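Local coordinates for plasmodesmata-located protein 8 (PDB 6GRF), which probably modulates cell-to-cell trafficking at plasmodesmata through an extracellular part built of two cysteine-rich DUF26 domains, at residues H6-G11 against T89-Y94; S34-S39 against T83-I88; Q67-L72 against Q206-Y211; G188-L193 against V198-Y203. One frame throughout, in Å; residues are numbered along the deposited sequence.

Contact 1 of 4, residues H6-G11 against T89-Y94; sequences HIFIYG and TLICPY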
loop_
_atom_site.group_PDB
_atom_site.type_symbol
_atom_site.label_atom_id
_atom_site.label_comp_id
_atom_site.label_asym_id
_atom_site.label_seq_id
_atom_site.Cartn_x
_atom_site.Cartn_y
_atom_site.Cartn_z
ATOM N N HIS A 6 -10.911 1.349 -7.720
ATOM C CA HIS A 6 -10.780 2.811 -7.659
ATOM C C HIS A 6 -11.265 3.425 -6.337
ATOM O O HIS A 6 -11.045 4.624 -6.144
ATOM C CB HIS A 6 -11.461 3.434 -8.882
ATOM C CG HIS A 6 -10.595 3.399 -10.097
ATOM N ND1 HIS A 6 -9.858 2.277 -10.444
ATOM C CD2 HIS A 6 -10.344 4.329 -11.047
ATOM C CE1 HIS A 6 -9.193 2.517 -11.556
ATOM N NE2 HIS A 6 -9.472 3.772 -11.945
ATOM N N ILE A 7 -11.865 2.634 -5.433
ATOM C CA ILE A 7 -12.403 3.160 -4.155
ATOM C C ILE A 7 -11.258 3.493 -3.175
ATOM O O ILE A 7 -10.205 2.854 -3.161
ATOM C CB ILE A 7 -13.447 2.207 -3.532
ATOM C CG1 ILE A 7 -12.837 0.884 -3.063
ATOM C CG2 ILE A 7 -14.612 1.983 -4.484
ATOM C CD1 ILE A 7 -12.658 0.786 -1.562
ATOM N N PHE A 8 -11.519 4.506 -2.341
ATOM C CA PHE A 8 -10.566 5.116 -1.428
ATOM C C PHE A 8 -10.401 4.246 -0.177
ATOM O O PHE A 8 -11.376 3.947 0.473
ATOM C CB PHE A 8 -11.058 6.510 -1.032
ATOM C CG PHE A 8 -10.171 7.241 -0.062
ATOM C CD1 PHE A 8 -9.047 7.921 -0.501
ATOM C CD2 PHE A 8 -10.454 7.249 1.293
ATOM C CE1 PHE A 8 -8.221 8.584 0.395
ATOM C CE2 PHE A 8 -9.627 7.914 2.187
ATOM C CZ PHE A 8 -8.509 8.579 1.737
ATOM N N ILE A 9 -9.156 3.882 0.165
ATOM C CA ILE A 9 -8.878 3.128 1.386
ATOM C C ILE A 9 -8.325 4.075 2.454
ATOM O O ILE A 9 -8.937 4.229 3.503
ATOM C CB ILE A 9 -7.957 1.926 1.110
ATOM C CG1 ILE A 9 -8.622 0.981 0.108
ATOM C CG2 ILE A 9 -7.590 1.213 2.407
ATOM C CD1 ILE A 9 -7.837 -0.259 -0.194
ATOM N N TYR A 10 -7.180 4.711 2.187
ATOM C CA TYR A 10 -6.603 5.651 3.135
ATOM C C TYR A 10 -5.621 6.585 2.417
ATOM O O TYR A 10 -5.082 6.262 1.363
ATOM C CB TYR A 10 -5.913 4.927 4.298
ATOM C CG TYR A 10 -4.505 4.457 4.029
ATOM C CD1 TYR A 10 -3.411 5.284 4.250
ATOM C CD2 TYR A 10 -4.257 3.175 3.563
ATOM C CE1 TYR A 10 -2.116 4.855 4.000
ATOM C CE2 TYR A 10 -2.967 2.731 3.309
ATOM C CZ TYR A 10 -1.892 3.575 3.526
ATOM O OH TYR A 10 -0.629 3.138 3.270
ATOM N N GLY A 11 -5.405 7.744 3.034
ATOM C CA GLY A 11 -4.426 8.722 2.595
ATOM C C GLY A 11 -3.804 9.427 3.786
ATOM O O GLY A 11 -4.410 9.509 4.866
ATOM N N THR A 89 -3.168 14.841 -5.104
ATOM C CA THR A 89 -3.072 16.310 -5.210
ATOM C C THR A 89 -4.258 16.957 -4.484
ATOM O O THR A 89 -4.084 17.953 -3.802
ATOM C CB THR A 89 -2.989 16.745 -6.681
ATOM O OG1 THR A 89 -1.788 16.205 -7.232
ATOM C CG2 THR A 89 -3.013 18.245 -6.868
ATOM N N LEU A 90 -5.448 16.363 -4.642
ATOM C CA LEU A 90 -6.708 16.866 -4.084
ATOM C C LEU A 90 -6.686 16.830 -2.548
ATOM O O LEU A 90 -7.009 17.830 -1.913
ATOM C CB LEU A 90 -7.875 16.035 -4.637
ATOM C CG LEU A 90 -9.266 16.664 -4.520
ATOM C CD1 LEU A 90 -10.183 16.192 -5.647
ATOM C CD2 LEU A 90 -9.900 16.372 -3.165
ATOM N N ILE A 91 -6.350 15.680 -1.950
ATOM C CA ILE A 91 -6.436 15.545 -0.476
ATOM C C ILE A 91 -5.167 16.079 0.199
ATOM O O ILE A 91 -5.203 16.339 1.388
ATOM C CB ILE A 91 -6.746 14.104 -0.015
ATOM C CG1 ILE A 91 -5.662 13.106 -0.430
ATOM C CG2 ILE A 91 -8.127 13.676 -0.487
ATOM C CD1 ILE A 91 -5.685 11.821 0.370
ATOM N N CYS A 92 -4.064 16.228 -0.545
ATOM C CA CYS A 92 -2.785 16.670 0.027
ATOM C C CYS A 92 -2.183 17.794 -0.816
ATOM O O CYS A 92 -1.146 17.614 -1.429
ATOM C CB CYS A 92 -1.808 15.506 0.119
ATOM S SG CYS A 92 -2.380 14.183 1.213
ATOM N N PRO A 93 -2.821 18.982 -0.875
ATOM C CA PRO A 93 -2.417 20.051 -1.795
ATOM C C PRO A 93 -0.926 20.445 -1.888
ATOM O O PRO A 93 -0.381 20.590 -2.999
ATOM C CB PRO A 93 -3.181 21.277 -1.257
ATOM C CG PRO A 93 -4.403 20.715 -0.559
ATOM C CD PRO A 93 -4.006 19.336 -0.079
ATOM N N TYR A 94 -0.284 20.679 -0.742
ATOM C CA TYR A 94 1.034 21.308 -0.736
ATOM C C TYR A 94 1.956 20.570 0.231
ATOM O O TYR A 94 2.742 21.189 0.922
ATOM C CB TYR A 94 0.902 22.792 -0.391
ATOM C CG TYR A 94 0.383 23.626 -1.532
ATOM C CD1 TYR A 94 1.204 23.956 -2.596
ATOM C CD2 TYR A 94 -0.934 24.045 -1.573
ATOM C CE1 TYR A 94 0.739 24.701 -3.666
ATOM C CE2 TYR A 94 -1.413 24.807 -2.628
ATOM C CZ TYR A 94 -0.576 25.130 -3.682
ATOM O OH TYR A 94 -1.040 25.872 -4.729
#
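Thr89 OG1 bonds to Arg28 NH2 and to Val85 O of its own helix, 74-91, two residues before Ile91, which reaches across to Phe8 and Gly11. No hydrogen bond joins 6-11 to 89-94; everything turns on one methyl. Ile91 CD1 comes to the edge of the Phe8 ring, near its plane, 4.1 Å from CE1. The same methyl, 4.0 Å from Gly11 CA, bears on the ring edge and on the bare backbone of the strand together. Phe8 has CG trans to its backbone N (chi1 179°), which carries the ring along the strand until Tyr10 N stands 4.0 Å above its centre. Ile91 holds CG1 in the crowded position between N and the carbonyl carbon (chi1 62°), and the extended chi2 (161°) carries CD1 out to the strand. Phe8 also rests on Gln87 of the helix and on Leu100 of the next strand. Beyond Ile91 the chain leaves helical geometry at Cys92, whose disulfide to Cys13 ties the helix exit to the far end of the same strand. Ile9 and Tyr10 both face Gln101 in a classic beta bulge. A strand at the margin of a five-stranded antiparallel sheet, with a helix end packed beside it and a disulfide closing the pair, belongs here to the first Gnk2-homologous (DUF26) domain.

Contact 2 of 4, residues S34-S39 against T83-I88; sequences SVVTSS and TSVDQI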
loop_
_atom_site.group_PDB
_atom_site.type_symbol
_atom_site.label_atom_id
_atom_site.label_comp_id
_atom_site.label_asym_id
_atom_site.label_seq_id
_atom_site.Cartn_x
_atom_site.Cartn_y
_atom_site.Cartn_z
ATOM N N SER A 34 5.816 11.175 -14.416
ATOM C CA SER A 34 6.594 9.943 -14.697
ATOM C C SER A 34 5.798 8.699 -14.285
ATOM O O SER A 34 5.874 7.672 -14.936
ATOM C CB SER A 34 7.927 9.943 -13.992
ATOM O OG SER A 34 8.799 10.891 -14.576
ATOM N N VAL A 35 5.073 8.824 -13.173
ATOM C CA VAL A 35 4.279 7.743 -12.610
ATOM C C VAL A 35 3.206 7.338 -13.620
ATOM O O VAL A 35 2.970 6.162 -13.807
ATOM C CB VAL A 35 3.683 8.160 -11.253
ATOM C CG1 VAL A 35 2.461 7.349 -10.890
ATOM C CG2 VAL A 35 4.727 8.100 -10.145
ATOM N N VAL A 36 2.585 8.324 -14.274
ATOM C CA VAL A 36 1.548 8.084 -15.263
ATOM C C VAL A 36 2.176 7.414 -16.498
ATOM O O VAL A 36 1.625 6.454 -17.030
ATOM C CB VAL A 36 0.799 9.378 -15.633
ATOM C CG1 VAL A 36 -0.074 9.191 -16.862
ATOM C CG2 VAL A 36 -0.022 9.910 -14.468
ATOM N N THR A 37 3.324 7.930 -16.942
ATOM C CA THR A 37 4.051 7.403 -18.092
ATOM C C THR A 37 4.405 5.929 -17.842
ATOM O O THR A 37 4.141 5.092 -18.688
ATOM C CB THR A 37 5.284 8.271 -18.394
ATOM O OG1 THR A 37 4.830 9.574 -18.762
ATOM C CG2 THR A 37 6.153 7.735 -19.511
ATOM N N SER A 38 4.984 5.638 -16.668
ATOM C CA SER A 38 5.482 4.300 -16.289
ATOM C C SER A 38 4.332 3.288 -16.166
ATOM O O SER A 38 4.506 2.121 -16.493
ATOM C CB SER A 38 6.249 4.359 -15.005
ATOM O OG SER A 38 6.913 3.133 -14.752
ATOM N N SER A 39 3.201 3.760 -15.632
ATOM C CA SER A 39 1.921 3.038 -15.504
ATOM C C SER A 39 1.650 2.071 -16.665
ATOM O O SER A 39 1.276 0.916 -16.438
ATOM C CB SER A 39 0.787 4.020 -15.412
ATOM O OG SER A 39 0.146 3.910 -14.166
ATOM N N THR A 83 -6.078 8.185 -11.683
ATOM C CA THR A 83 -7.055 8.600 -10.668
ATOM C C THR A 83 -6.322 8.989 -9.375
ATOM O O THR A 83 -6.690 9.945 -8.674
ATOM C CB THR A 83 -8.089 7.492 -10.423
ATOM O OG1 THR A 83 -8.657 7.130 -11.680
ATOM C CG2 THR A 83 -9.185 7.913 -9.468
ATOM N N SER A 84 -5.286 8.212 -9.082
ATOM C CA SER A 84 -4.479 8.318 -7.897
ATOM C C SER A 84 -3.686 9.642 -7.886
ATOM O O SER A 84 -3.618 10.346 -6.875
ATOM C CB SER A 84 -3.599 7.093 -7.836
ATOM O OG SER A 84 -2.495 7.284 -6.996
ATOM N N VAL A 85 -3.106 9.994 -9.032
ATOM C CA VAL A 85 -2.323 11.229 -9.160
ATOM C C VAL A 85 -3.241 12.448 -8.940
ATOM O O VAL A 85 -2.862 13.402 -8.249
ATOM C CB VAL A 85 -1.575 11.252 -10.507
ATOM C CG1 VAL A 85 -1.103 12.642 -10.895
ATOM C CG2 VAL A 85 -0.407 10.282 -10.481
ATOM N N ASP A 86 -4.465 12.396 -9.476
ATOM C CA ASP A 86 -5.431 13.455 -9.283
ATOM C C ASP A 86 -5.845 13.511 -7.809
ATOM O O ASP A 86 -5.854 14.562 -7.208
ATOM C CB ASP A 86 -6.633 13.270 -10.205
ATOM C CG ASP A 86 -6.277 13.455 -11.670
ATOM O OD1 ASP A 86 -5.627 14.482 -11.985
ATOM O OD2 ASP A 86 -6.643 12.571 -12.485
ATOM N N GLN A 87 -6.175 12.363 -7.223
ATOM C CA GLN A 87 -6.691 12.344 -5.854
ATOM C C GLN A 87 -5.627 12.836 -4.858
ATOM O O GLN A 87 -5.958 13.565 -3.933
ATOM C CB GLN A 87 -7.189 10.942 -5.488
ATOM C CG GLN A 87 -7.623 10.791 -4.032
ATOM C CD GLN A 87 -8.965 11.395 -3.693
ATOM O OE1 GLN A 87 -9.698 11.891 -4.548
ATOM N NE2 GLN A 87 -9.311 11.344 -2.417
ATOM N N ILE A 88 -4.371 12.402 -5.022
ATOM C CA ILE A 88 -3.350 12.667 -4.006
ATOM C C ILE A 88 -3.093 14.179 -3.942
ATOM O O ILE A 88 -2.863 14.730 -2.858
ATOM C CB ILE A 88 -2.057 11.855 -4.228
ATOM C CG1 ILE A 88 -1.264 11.721 -2.926
ATOM C CG2 ILE A 88 -1.190 12.443 -5.334
ATOM C CD1 ILE A 88 -0.052 10.819 -3.020
#
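The segments 34-39 and 83-88 are turns of two helices, 23-39 and 74-91, that run in broadly opposing directions and come nearest at Val36 and Val85, whose CA atoms are 7.9 Å apart. Within the helices, Ser38 N bonds to Ser34 O at 2.8 Å, and Ile88 N to Ser84 O at 2.9 Å. Three valines carry the contact, and one branch of Val85 does the touching on its side. Val85 CG2 lies 4.0 Å from Val36 CG2 and 4.1 Å from Val35 CG1, so a single methyl meets branches from two consecutive residues of the other helix. These two partners approach differently. Val35 and Val85 slide past one another in opposite directions, whereas Val36 and Val85 meet at about a right angle. At Val85 the CG1 branch is trans to the backbone N (chi1 162°), leaving CG2 opposite the carbonyl carbon and directed at the facing helix. No hydrogen bond or charge pair crosses between the segments, and the interface is small and wholly apolar. It grades from a buried side to a more accessible one: Val35 continues inward onto Ile81, Leu107 and Phe47, while Val36 sits at the margin beside Gln82. On the sheet side, Ser84 and Ile88 settle on Leu107 and Leu100, and Ser38 OG is bonded to Tyr66 OH and Asn45 ND2. Two helices packed together on one antiparallel five-stranded sheet form the alpha/beta core of a Gnk2-homologous domain.

Contact 3 of 4, residues Q67-L72 against Q206-Y211; sequences QCRDDL and QCYARY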
loop_
_atom_site.group_PDB
_atom_site.type_symbol
_atom_site.label_atom_id
_atom_site.label_comp_id
_atom_site.label_asym_id
_atom_site.label_seq_id
_atom_site.Cartn_x
_atom_site.Cartn_y
_atom_site.Cartn_z
ATOM N N GLN A 67 2.579 1.216 -6.734
ATOM C CA GLN A 67 2.386 -0.231 -6.812
ATOM C C GLN A 67 0.912 -0.466 -7.147
ATOM O O GLN A 67 0.061 -0.082 -6.359
ATOM C CB GLN A 67 2.811 -0.870 -5.485
ATOM C CG GLN A 67 2.597 -2.372 -5.425
ATOM C CD GLN A 67 3.510 -3.090 -6.392
ATOM O OE1 GLN A 67 3.084 -3.603 -7.427
ATOM N NE2 GLN A 67 4.776 -3.150 -6.053
ATOM N N CYS A 68 0.635 -1.035 -8.323
ATOM C CA CYS A 68 -0.702 -1.516 -8.650
ATOM C C CYS A 68 -0.881 -2.928 -8.087
ATOM O O CYS A 68 0.089 -3.635 -7.843
ATOM C CB CYS A 68 -0.953 -1.548 -10.151
ATOM S SG CYS A 68 -0.972 0.104 -10.895
ATOM N N ARG A 69 -2.139 -3.328 -7.894
ATOM C CA ARG A 69 -2.442 -4.717 -7.616
ATOM C C ARG A 69 -1.857 -5.558 -8.756
ATOM O O ARG A 69 -2.174 -5.335 -9.910
ATOM C CB ARG A 69 -3.949 -4.921 -7.450
ATOM C CG ARG A 69 -4.417 -4.865 -6.004
ATOM C CD ARG A 69 -5.924 -5.021 -5.867
ATOM N NE ARG A 69 -6.411 -6.336 -6.247
ATOM C CZ ARG A 69 -6.594 -7.348 -5.398
ATOM N NH1 ARG A 69 -6.144 -7.254 -4.157
ATOM N NH2 ARG A 69 -7.232 -8.445 -5.782
ATOM N N ASP A 70 -0.990 -6.511 -8.399
ATOM C CA ASP A 70 -0.260 -7.348 -9.355
ATOM C C ASP A 70 -1.203 -8.290 -10.118
ATOM O O ASP A 70 -0.799 -8.859 -11.119
ATOM C CB ASP A 70 0.816 -8.183 -8.653
ATOM C CG ASP A 70 2.209 -7.577 -8.656
ATOM O OD1 ASP A 70 2.585 -6.966 -9.679
ATOM O OD2 ASP A 70 2.918 -7.731 -7.634
ATOM N N ASP A 71 -2.438 -8.471 -9.637
ATOM C CA ASP A 71 -3.400 -9.380 -10.284
ATOM C C ASP A 71 -4.341 -8.602 -11.218
ATOM O O ASP A 71 -5.430 -9.088 -11.535
ATOM C CB ASP A 71 -4.188 -10.204 -9.255
ATOM C CG ASP A 71 -4.943 -9.382 -8.220
ATOM O OD1 ASP A 71 -4.526 -8.241 -7.963
ATOM O OD2 ASP A 71 -5.936 -9.893 -7.670
ATOM N N LEU A 72 -3.914 -7.422 -11.684
ATOM C CA LEU A 72 -4.741 -6.587 -12.566
ATOM C C LEU A 72 -3.999 -6.276 -13.870
ATOM O O LEU A 72 -2.769 -6.308 -13.929
ATOM C CB LEU A 72 -5.137 -5.302 -11.832
ATOM C CG LEU A 72 -6.299 -5.443 -10.845
ATOM C CD1 LEU A 72 -6.735 -4.075 -10.340
ATOM C CD2 LEU A 72 -7.479 -6.191 -11.460
ATOM N N GLN A 206 5.181 -0.675 3.675
ATOM C CA GLN A 206 5.739 -1.351 2.482
ATOM C C GLN A 206 4.991 -2.653 2.111
ATOM O O GLN A 206 5.416 -3.373 1.191
ATOM C CB GLN A 206 7.220 -1.630 2.730
ATOM C CG GLN A 206 8.075 -0.373 2.876
ATOM C CD GLN A 206 8.632 0.088 1.550
ATOM O OE1 GLN A 206 7.924 0.146 0.550
ATOM N NE2 GLN A 206 9.921 0.393 1.530
ATOM N N CYS A 207 3.874 -2.950 2.785
ATOM C CA CYS A 207 3.085 -4.153 2.489
ATOM C C CYS A 207 1.694 -4.017 3.105
ATOM O O CYS A 207 1.447 -3.100 3.896
ATOM C CB CYS A 207 3.762 -5.414 3.012
ATOM S SG CYS A 207 3.944 -5.485 4.816
ATOM N N TYR A 208 0.791 -4.920 2.708
ATOM C CA TYR A 208 -0.483 -5.061 3.395
ATOM C C TYR A 208 -1.015 -6.496 3.268
ATOM O O TYR A 208 -0.557 -7.293 2.464
ATOM C CB TYR A 208 -1.508 -4.050 2.885
ATOM C CG TYR A 208 -2.039 -4.273 1.493
ATOM C CD1 TYR A 208 -1.453 -3.673 0.390
ATOM C CD2 TYR A 208 -3.178 -5.030 1.276
ATOM C CE1 TYR A 208 -1.976 -3.831 -0.887
ATOM C CE2 TYR A 208 -3.705 -5.215 0.008
ATOM C CZ TYR A 208 -3.106 -4.609 -1.081
ATOM O OH TYR A 208 -3.630 -4.782 -2.333
ATOM N N ALA A 209 -2.015 -6.783 4.094
ATOM C CA ALA A 209 -2.640 -8.076 4.182
ATOM C C ALA A 209 -4.075 -7.889 4.678
ATOM O O ALA A 209 -4.326 -7.043 5.539
ATOM C CB ALA A 209 -1.843 -8.959 5.100
ATOM N N ARG A 210 -4.989 -8.669 4.086
ATOM C CA ARG A 210 -6.425 -8.635 4.343
ATOM C C ARG A 210 -6.907 -10.080 4.461
ATOM O O ARG A 210 -6.400 -10.941 3.792
ATOM C CB ARG A 210 -7.257 -8.050 3.189
ATOM C CG ARG A 210 -6.849 -6.676 2.691
ATOM C CD ARG A 210 -7.952 -5.935 1.942
ATOM N NE ARG A 210 -8.067 -6.343 0.550
ATOM C CZ ARG A 210 -8.817 -7.356 0.125
ATOM N NH1 ARG A 210 -9.571 -8.014 0.992
ATOM N NH2 ARG A 210 -8.803 -7.706 -1.154
ATOM N N TYR A 211 -7.924 -10.309 5.281
ATOM C CA TYR A 211 -8.677 -11.571 5.223
ATOM C C TYR A 211 -10.161 -11.245 5.412
ATOM O O TYR A 211 -10.508 -10.214 5.980
ATOM C CB TYR A 211 -8.180 -12.585 6.261
ATOM C CG TYR A 211 -8.634 -12.257 7.658
ATOM C CD1 TYR A 211 -9.892 -12.628 8.105
ATOM C CD2 TYR A 211 -7.846 -11.492 8.499
ATOM C CE1 TYR A 211 -10.342 -12.270 9.363
ATOM C CE2 TYR A 211 -8.270 -11.148 9.770
ATOM C CZ TYR A 211 -9.522 -11.539 10.202
ATOM O OH TYR A 211 -9.946 -11.193 11.449
#
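Van der Waals contact comes first: Arg69 lays its aliphatic chain and its guanidinium against the hydroxyl end of Tyr208. Arg69 CG is 3.8 Å from Tyr208 OH, and NH1 lies 4.0 Å from the same oxygen, which meets the guanidinium at its edge and in its plane. The two side chains cross at about a right angle, yet the flat groups are inclined by only 31°. A bend at chi3 (67°) folds the Arg69 chain so that methylene and guanidinium both border one oxygen. Stacking against Tyr203 supports the Tyr208 ring, and Tyr167 adds a cation-pi contact to Arg69.

Charge is the second kind. Arg69 NH1 stands 4.0 Å from Arg210 NH2, which approaches the Arg69 group obliquely, while NH1 lies at the edge of the Arg210 group. The nearness of two positive groups is probably offset in part within the 67-72 segment, where Arg69 NH2 forms a 2.7 Å salt bridge to Asp71 OD2, although Asp71 is poorly ordered. Arg210 packs its chain on Glu201 and Tyr203.

Backbone bonding is minor: a type I turn runs from Arg69 to Leu72, its closing bond from Leu72 N to Arg69 O weak at 3.2 Å. The two segments belong to the two tandem DUF26 domains. The chemistry implies a junction in which one tyrosine hydroxyl and two arginines meet without a hydrogen bond between the segments, the Asp71 salt bridge probably easing the approach of the two guanidinium groups.

Contact 4 of 4, residues G188-L193 against V198-Y203; sequences GKLKNL and VAAEVY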
loop_
_atom_site.group_PDB
_atom_site.type_symbol
_atom_site.label_atom_id
_atom_site.label_comp_id
_atom_site.label_asym_id
_atom_site.label_seq_id
_atom_site.Cartn_x
_atom_site.Cartn_y
_atom_site.Cartn_z
ATOM N N GLY A 188 0.804 -10.434 12.362
ATOM C CA GLY A 188 0.847 -10.183 13.792
ATOM C C GLY A 188 -0.170 -9.126 14.183
ATOM O O GLY A 188 -0.882 -9.266 15.166
ATOM N N LYS A 189 -0.241 -8.064 13.377
ATOM C CA LYS A 189 -1.103 -6.935 13.650
ATOM C C LYS A 189 -2.571 -7.321 13.452
ATOM O O LYS A 189 -3.417 -6.877 14.209
ATOM C CB LYS A 189 -0.764 -5.759 12.735
ATOM C CG LYS A 189 0.542 -5.054 13.047
ATOM C CD LYS A 189 0.528 -4.339 14.365
ATOM C CE LYS A 189 1.620 -3.299 14.463
ATOM N NZ LYS A 189 1.673 -2.741 15.835
ATOM N N LEU A 190 -2.855 -8.092 12.397
ATOM C CA LEU A 190 -4.206 -8.548 12.117
ATOM C C LEU A 190 -4.690 -9.332 13.341
ATOM O O LEU A 190 -5.776 -9.085 13.837
ATOM C CB LEU A 190 -4.254 -9.388 10.830
ATOM C CG LEU A 190 -4.325 -8.598 9.520
ATOM C CD1 LEU A 190 -4.001 -9.468 8.316
ATOM C CD2 LEU A 190 -5.679 -7.939 9.337
ATOM N N LYS A 191 -3.824 -10.198 13.870
ATOM C CA LYS A 191 -4.181 -11.051 14.995
ATOM C C LYS A 191 -4.386 -10.198 16.251
ATOM O O LYS A 191 -5.307 -10.436 17.003
ATOM C CB LYS A 191 -3.116 -12.122 15.235
ATOM C CG LYS A 191 -3.055 -13.236 14.198
ATOM C CD LYS A 191 -1.746 -13.992 14.256
ATOM C CE LYS A 191 -1.500 -14.881 13.056
ATOM N NZ LYS A 191 -2.200 -16.182 13.178
ATOM N N ASN A 192 -3.530 -9.196 16.470
ATOM C CA ASN A 192 -3.446 -8.570 17.792
ATOM C C ASN A 192 -4.410 -7.375 17.881
ATOM O O ASN A 192 -4.922 -7.093 18.963
ATOM C CB ASN A 192 -1.979 -8.340 18.184
ATOM C CG ASN A 192 -1.292 -9.646 18.573
ATOM O OD1 ASN A 192 -1.536 -10.197 19.655
ATOM N ND2 ASN A 192 -0.471 -10.195 17.683
ATOM N N LEU A 193 -4.738 -6.740 16.748
ATOM C CA LEU A 193 -5.678 -5.594 16.729
ATOM C C LEU A 193 -7.118 -6.032 16.415
ATOM O O LEU A 193 -8.064 -5.373 16.843
ATOM C CB LEU A 193 -5.200 -4.569 15.696
ATOM C CG LEU A 193 -3.805 -3.982 15.927
ATOM C CD1 LEU A 193 -3.395 -3.101 14.752
ATOM C CD2 LEU A 193 -3.739 -3.195 17.226
ATOM N N VAL A 198 -14.541 -10.962 11.553
ATOM C CA VAL A 198 -14.828 -11.859 10.426
ATOM C C VAL A 198 -13.980 -11.455 9.215
ATOM O O VAL A 198 -13.770 -12.257 8.299
ATOM C CB VAL A 198 -16.330 -11.878 10.073
ATOM C CG1 VAL A 198 -16.781 -10.632 9.329
ATOM C CG2 VAL A 198 -16.693 -13.119 9.279
ATOM N N ALA A 199 -13.542 -10.191 9.217
ATOM C CA ALA A 199 -12.796 -9.594 8.148
ATOM C C ALA A 199 -11.976 -8.436 8.717
ATOM O O ALA A 199 -12.464 -7.686 9.536
ATOM C CB ALA A 199 -13.736 -9.124 7.066
ATOM N N ALA A 200 -10.728 -8.317 8.274
ATOM C CA ALA A 200 -9.888 -7.199 8.670
ATOM C C ALA A 200 -8.814 -6.930 7.614
ATOM O O ALA A 200 -8.533 -7.777 6.793
ATOM C CB ALA A 200 -9.264 -7.489 10.004
ATOM N N GLU A 201 -8.218 -5.734 7.677
ATOM C CA GLU A 201 -7.131 -5.328 6.786
ATOM C C GLU A 201 -6.104 -4.528 7.595
ATOM O O GLU A 201 -6.466 -3.743 8.446
ATOM C CB GLU A 201 -7.670 -4.569 5.568
ATOM C CG GLU A 201 -8.699 -3.481 5.862
ATOM C CD GLU A 201 -9.253 -2.762 4.625
ATOM O OE1 GLU A 201 -9.047 -3.280 3.491
ATOM O OE2 GLU A 201 -9.888 -1.673 4.777
ATOM N N VAL A 202 -4.821 -4.795 7.343
ATOM C CA VAL A 202 -3.725 -4.027 7.898
ATOM C C VAL A 202 -2.788 -3.578 6.771
ATOM O O VAL A 202 -2.322 -4.390 5.950
ATOM C CB VAL A 202 -2.968 -4.832 8.964
ATOM C CG1 VAL A 202 -1.582 -4.265 9.224
ATOM C CG2 VAL A 202 -3.771 -4.902 10.248
ATOM N N TYR A 203 -2.502 -2.271 6.757
ATOM C CA TYR A 203 -1.618 -1.662 5.784
ATOM C C TYR A 203 -0.415 -1.073 6.519
ATOM O O TYR A 203 -0.580 -0.206 7.366
ATOM C CB TYR A 203 -2.344 -0.574 5.000
ATOM C CG TYR A 203 -3.480 -1.076 4.152
ATOM C CD1 TYR A 203 -3.297 -1.357 2.813
ATOM C CD2 TYR A 203 -4.740 -1.262 4.689
ATOM C CE1 TYR A 203 -4.334 -1.823 2.026
ATOM C CE2 TYR A 203 -5.788 -1.732 3.919
ATOM C CZ TYR A 203 -5.579 -2.021 2.587
ATOM O OH TYR A 203 -6.604 -2.472 1.820
#
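Leu190 and Val202 bury the most surface here, with Ala200 next, and they meet as helix 176-193 passes over strand 199-204. The axes of the two short segments approach to 8.2 Å at 130° between their directions. Leu190 CD2 makes the main advance: it lies 3.7 Å from Ala200 CB and equally 3.7 Å from Val202 CG2, spanning the two residues that point from the strand to the helix. Its CG backs this up at 3.8 Å from Val202 CG2. The leucine gets there because chi1 of -82° sets CG opposite the carbonyl carbon, and the Leu190 and Val202 side chains lie alongside each other, pointing opposite ways. The second branch of Val202, CG1, sits under Lys189, 3.9 Å from its CB; from there the lysine chain bends at chi2 and leads off from the strand.

This is the helix-on-sheet layer of the second Gnk2-homologous domain, in which the strand lies between 122-127 and 207-213 of a five-stranded antiparallel sheet. Leu190 reaches Leu146 of helix 136-149 as well, joining the two helices above the sheet.

Next to this core, Asn192 folds back along its own helix: ND2 donates to Gly188 O over 2.7 Å, while Asn192 N reaches that oxygen from the opposite face of its plane. On the other side of the strand, Tyr203 OH donates to Glu201 OE1 at 3.1 Å, meeting it from above the carboxylate plane.

Contacts 1 and 2 share helix 74-91 in the first DUF26 domain, with centres about 12 Å apart; His6 CD2 packs against Thr83 OG1 at 3.3 Å. Contacts 3 and 4 meet in the sheet of the second domain, where a probable hydrogen bond joins Val202 N to Ala209 O (2.9 Å), pairing strands 199-204 and 207-213. Contact 3 bridges the domains, and contact 1 also reaches across: Tyr10 CE2 packs 3.8 Å from Tyr203 CB of contact 4. The two helix layers stay well apart, the centres of contacts 2 and 4 being about 29 Å from each other on opposite sides of the chain's centre.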